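PaiA Acetyltransferase (Thermoplasma acidophilum, PDB 3K9U) transfers an acetyl group from acetyl-CoA to polyamines such as spermidine, protecting against polyamine toxicity, and may also restrain sporulation and the production of degradative enzymes. Local coordinates at residues Leu80-Asn85 against Lys118-Cys123; Asp62-Gly67 against Leu109-Ile114. One frame throughout, in Å; residues are numbered along the deposited sequence.

How the interactions relate
From the N terminus, strand 63-70 supplies the first half of interaction 2 and the following strand 73-83 the first half of interaction 1. The chain then runs through strand 86-94 to helix 103-118, where L109-I114 completes interaction 2 across 41 residues; K118-C123, leaving that helix for strand 122-128, closes interaction 1 across 32. The segments alternate, so the contacts cross rather than nest. Interaction 2 sets strand 63-70 against helix 103-118, and interaction 1 sets the end of strand 73-83 and the turn after it against the helix's C-terminal exit. They are joined directly: L80 N probably bonds to L64 O, and I82 N to D62 O, between the strands, while the L80 side chain packs on A111.

Interaction 1 of 2, residues Leu80-Asn85 against Lys118-Cys123; sequences LKIIAN and KGILEC
The carboxamide of N85 meets I120 at its oxygen end: OD1 lies 3.5 Å from I120 CD1, with CG1 almost as near. G119 O approaches the same OD1 to 3.7 Å, a meeting of two oxygens that makes no bond, and this amide oxygen is buried without a hydrogen-bonding partner. CG of N85 stands anti to the backbone N (chi1 -154°), which carries the amide across to I120. On its other flank I120 CD1 meets I82 CD1 at 4.1 Å, and the same I82 methyl rests 3.8 Å from CD of K118, on the aliphatic part of the lysine chain. Here helix 103-118 ends in a Schellman motif: G119, with positive phi (92°), is the C-prime residue, and I120 N returns to M115 O before strand 122-128 begins. Trimming I120 to an alanine would probably open a gap between I82 and the N85 amide and leave that amide with less to hold its rotation. Deeper in, L80 CD2 touches C123 SG at 4.4 Å, and A87 of strand 86-94, which lies between strands 73-83 and 122-128 in the sheet, also packs against C123 and I120.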
# COMPACT_ATOMS: atom_id res chain seq x y z
N LEU A 80 -12.31 -12.11 -16.00
CA LEU A 80 -13.33 -13.12 -15.67
C LEU A 80 -13.81 -13.89 -16.88
O LEU A 80 -13.93 -13.31 -17.95
CB LEU A 80 -14.55 -12.47 -15.02
CG LEU A 80 -14.32 -11.46 -13.92
CD1 LEU A 80 -14.33 -10.09 -14.53
CD2 LEU A 80 -15.44 -11.62 -12.89
N LYS A 81 -14.08 -15.18 -16.71
CA LYS A 81 -14.67 -16.02 -17.74
C LYS A 81 -16.09 -16.45 -17.36
O LYS A 81 -16.36 -16.85 -16.21
CB LYS A 81 -13.85 -17.30 -17.98
CG LYS A 81 -13.04 -17.35 -19.31
CD LYS A 81 -11.50 -17.16 -19.09
CE LYS A 81 -10.73 -16.94 -20.41
NZ LYS A 81 -9.36 -17.59 -20.45
N ILE A 82 -16.99 -16.40 -18.33
CA ILE A 82 -18.33 -16.93 -18.14
C ILE A 82 -18.47 -18.18 -18.94
O ILE A 82 -18.23 -18.16 -20.14
CB ILE A 82 -19.39 -15.92 -18.58
CG1 ILE A 82 -19.33 -14.69 -17.65
CG2 ILE A 82 -20.82 -16.61 -18.71
CD1 ILE A 82 -19.80 -13.40 -18.26
N ILE A 83 -18.86 -19.27 -18.27
CA ILE A 83 -19.13 -20.57 -18.88
C ILE A 83 -20.39 -21.16 -18.27
O ILE A 83 -20.58 -21.09 -17.07
CB ILE A 83 -18.03 -21.60 -18.58
CG1 ILE A 83 -16.67 -21.12 -19.08
CG2 ILE A 83 -18.36 -22.96 -19.23
CD1 ILE A 83 -15.53 -21.85 -18.42
N ALA A 84 -21.21 -21.77 -19.11
CA ALA A 84 -22.52 -22.23 -18.70
C ALA A 84 -23.21 -21.21 -17.81
O ALA A 84 -23.77 -21.58 -16.78
CB ALA A 84 -22.41 -23.58 -17.96
N ASN A 85 -23.11 -19.93 -18.16
CA ASN A 85 -23.80 -18.87 -17.42
C ASN A 85 -23.36 -18.71 -15.94
O ASN A 85 -24.08 -18.13 -15.14
CB ASN A 85 -25.32 -19.11 -17.53
CG ASN A 85 -26.15 -17.84 -17.38
OD1 ASN A 85 -25.68 -16.81 -16.89
ND2 ASN A 85 -27.41 -17.93 -17.78
N LYS A 118 -26.06 -9.76 -18.24
CA LYS A 118 -26.06 -11.10 -18.85
C LYS A 118 -26.92 -12.10 -18.09
O LYS A 118 -27.31 -13.12 -18.66
CB LYS A 118 -24.63 -11.65 -18.97
CG LYS A 118 -23.87 -10.97 -20.08
CD LYS A 118 -22.40 -11.37 -20.13
CE LYS A 118 -21.69 -10.61 -21.25
NZ LYS A 118 -22.59 -10.43 -22.49
N GLY A 119 -27.22 -11.82 -16.83
CA GLY A 119 -28.04 -12.69 -16.00
C GLY A 119 -27.24 -13.71 -15.19
O GLY A 119 -27.81 -14.69 -14.72
N ILE A 120 -25.95 -13.47 -14.99
CA ILE A 120 -25.09 -14.41 -14.24
C ILE A 120 -25.48 -14.31 -12.78
O ILE A 120 -25.57 -13.21 -12.24
CB ILE A 120 -23.56 -14.12 -14.41
CG1 ILE A 120 -23.06 -14.61 -15.77
CG2 ILE A 120 -22.73 -14.83 -13.34
CD1 ILE A 120 -23.69 -13.97 -16.94
N LEU A 121 -25.74 -15.45 -12.14
CA LEU A 121 -26.22 -15.46 -10.76
C LEU A 121 -25.20 -16.02 -9.77
O LEU A 121 -25.51 -16.14 -8.57
CB LEU A 121 -27.56 -16.22 -10.65
CG LEU A 121 -28.78 -15.63 -11.39
CD1 LEU A 121 -29.94 -16.60 -11.33
CD2 LEU A 121 -29.20 -14.26 -10.83
N GLU A 122 -23.98 -16.30 -10.24
CA GLU A 122 -22.94 -16.89 -9.40
C GLU A 122 -21.54 -16.63 -9.97
O GLU A 122 -21.33 -16.70 -11.19
CB GLU A 122 -23.18 -18.39 -9.30
CG GLU A 122 -22.30 -19.17 -8.33
CD GLU A 122 -22.91 -20.54 -8.01
OE1 GLU A 122 -22.77 -21.04 -6.86
OE2 GLU A 122 -23.56 -21.12 -8.90
N CYS A 123 -20.60 -16.33 -9.07
CA CYS A 123 -19.22 -16.08 -9.41
C CYS A 123 -18.32 -16.84 -8.46
O CYS A 123 -18.51 -16.75 -7.25
CB CYS A 123 -18.92 -14.59 -9.30
SG CYS A 123 -17.23 -14.17 -9.81

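Interaction 2 of 2, residues Asp62-Gly67 against Leu109-Ile114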
# COMPACT_ATOMS: atom_id res chain seq x y z
N ASP A 62 -18.16 -13.28 -23.54
CA ASP A 62 -18.06 -14.05 -22.32
C ASP A 62 -16.67 -14.01 -21.68
O ASP A 62 -16.44 -14.69 -20.68
CB ASP A 62 -18.46 -15.50 -22.61
CG ASP A 62 -19.94 -15.63 -22.96
OD1 ASP A 62 -20.77 -14.83 -22.45
OD2 ASP A 62 -20.26 -16.53 -23.75
N ILE A 63 -15.76 -13.22 -22.23
CA ILE A 63 -14.49 -12.92 -21.55
C ILE A 63 -14.39 -11.43 -21.24
O ILE A 63 -14.36 -10.59 -22.15
CB ILE A 63 -13.28 -13.38 -22.36
CG1 ILE A 63 -13.26 -14.91 -22.49
CG2 ILE A 63 -11.97 -12.90 -21.70
CD1 ILE A 63 -12.34 -15.38 -23.61
N LEU A 64 -14.34 -11.10 -19.95
CA LEU A 64 -14.19 -9.72 -19.52
C LEU A 64 -12.77 -9.52 -19.08
O LEU A 64 -12.31 -10.18 -18.14
CB LEU A 64 -15.10 -9.41 -18.33
CG LEU A 64 -16.62 -9.42 -18.49
CD1 LEU A 64 -17.11 -10.69 -19.16
CD2 LEU A 64 -17.27 -9.26 -17.09
N PHE A 65 -12.08 -8.58 -19.72
CA PHE A 65 -10.68 -8.31 -19.43
C PHE A 65 -10.53 -6.79 -19.44
O PHE A 65 -10.42 -6.16 -20.50
CB PHE A 65 -9.81 -9.04 -20.47
CG PHE A 65 -8.36 -9.29 -20.07
CD1 PHE A 65 -7.93 -9.27 -18.75
CD2 PHE A 65 -7.45 -9.64 -21.05
CE1 PHE A 65 -6.60 -9.53 -18.44
CE2 PHE A 65 -6.12 -9.91 -20.75
CZ PHE A 65 -5.68 -9.86 -19.45
N LEU A 66 -10.56 -6.22 -18.23
CA LEU A 66 -10.65 -4.77 -18.05
C LEU A 66 -9.43 -4.24 -17.32
O LEU A 66 -8.85 -4.93 -16.49
CB LEU A 66 -11.89 -4.41 -17.23
CG LEU A 66 -13.22 -5.07 -17.55
CD1 LEU A 66 -14.28 -4.73 -16.52
CD2 LEU A 66 -13.71 -4.66 -18.93
N GLY A 67 -9.06 -3.00 -17.64
CA GLY A 67 -7.99 -2.27 -16.98
C GLY A 67 -8.53 -1.08 -16.19
O GLY A 67 -9.56 -0.49 -16.56
N LEU A 109 -16.93 -4.08 -9.33
CA LEU A 109 -18.28 -3.55 -9.58
C LEU A 109 -18.60 -3.43 -11.08
O LEU A 109 -19.75 -3.66 -11.48
CB LEU A 109 -18.52 -2.25 -8.84
CG LEU A 109 -18.77 -2.45 -7.32
CD1 LEU A 109 -18.67 -1.12 -6.55
CD2 LEU A 109 -20.14 -3.15 -7.07
N GLU A 110 -17.60 -3.11 -11.90
CA GLU A 110 -17.80 -3.02 -13.34
C GLU A 110 -18.05 -4.39 -13.92
O GLU A 110 -18.95 -4.58 -14.75
CB GLU A 110 -16.59 -2.38 -14.04
CG GLU A 110 -16.54 -0.88 -13.89
CD GLU A 110 -17.76 -0.20 -14.49
OE1 GLU A 110 -18.06 -0.39 -15.70
OE2 GLU A 110 -18.43 0.51 -13.73
N ALA A 111 -17.27 -5.37 -13.47
CA ALA A 111 -17.51 -6.75 -13.89
C ALA A 111 -18.92 -7.18 -13.51
O ALA A 111 -19.65 -7.67 -14.36
CB ALA A 111 -16.48 -7.70 -13.28
N GLU A 112 -19.31 -6.97 -12.25
CA GLU A 112 -20.64 -7.43 -11.78
C GLU A 112 -21.78 -6.73 -12.50
O GLU A 112 -22.87 -7.30 -12.65
CB GLU A 112 -20.81 -7.22 -10.27
CG GLU A 112 -19.91 -8.11 -9.44
CD GLU A 112 -19.99 -7.84 -7.92
OE1 GLU A 112 -20.23 -6.68 -7.51
OE2 GLU A 112 -19.78 -8.80 -7.15
N LYS A 113 -21.55 -5.48 -12.92
CA LYS A 113 -22.56 -4.77 -13.70
C LYS A 113 -22.78 -5.49 -15.05
O LYS A 113 -23.92 -5.62 -15.50
CB LYS A 113 -22.13 -3.30 -13.90
CG LYS A 113 -22.84 -2.57 -15.03
CD LYS A 113 -22.57 -1.08 -15.00
CE LYS A 113 -23.55 -0.34 -15.96
NZ LYS A 113 -23.73 1.12 -15.61
N ILE A 114 -21.69 -6.00 -15.64
CA ILE A 114 -21.77 -6.75 -16.91
C ILE A 114 -22.39 -8.14 -16.73
O ILE A 114 -23.21 -8.56 -17.55
CB ILE A 114 -20.38 -6.87 -17.59
CG1 ILE A 114 -19.89 -5.48 -18.00
CG2 ILE A 114 -20.45 -7.77 -18.79
CD1 ILE A 114 -18.44 -5.43 -18.25
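L64 and L66 of strand 63-70 reach across to one side of helix 103-118, and the contact is made by van der Waals packing, without a hydrogen bond between the segments. I63 and F65 turn instead to helix 47-59 on the opposite face, I63 packing on R56 and S57, F65 on I54 and S57. L64 is the first to engage helix 103-118. Its CD2 meets CG2 of I114 tip to tip at 3.9 Å; in the isoleucine, with CG1 beside the backbone N (chi1 -65°), CG2 is left anti to it, where it meets the L64 methyl. The same methyl also touches A111, 4.2 Å from CB and 4.0 Å from O. L66 comes back to the helix one turn nearer its N terminus, where the L66 and E110 side chains cross at about a right angle, L66 CD1 touching E110 CB at 4.1 Å. The glutamate uses only its first methylene here, and its chain bends at chi2 (-61°), holding the carboxylate farther from the leucine. I5 of strand 3-7 touches both L66 and E110, extending the apolar patch. The axes of 63-67 and 109-114 lie 10.0 Å apart and run roughly antiparallel, 151° between their directions, the layered packing of the GNAT fold, with helices on both faces of a central mixed sheet.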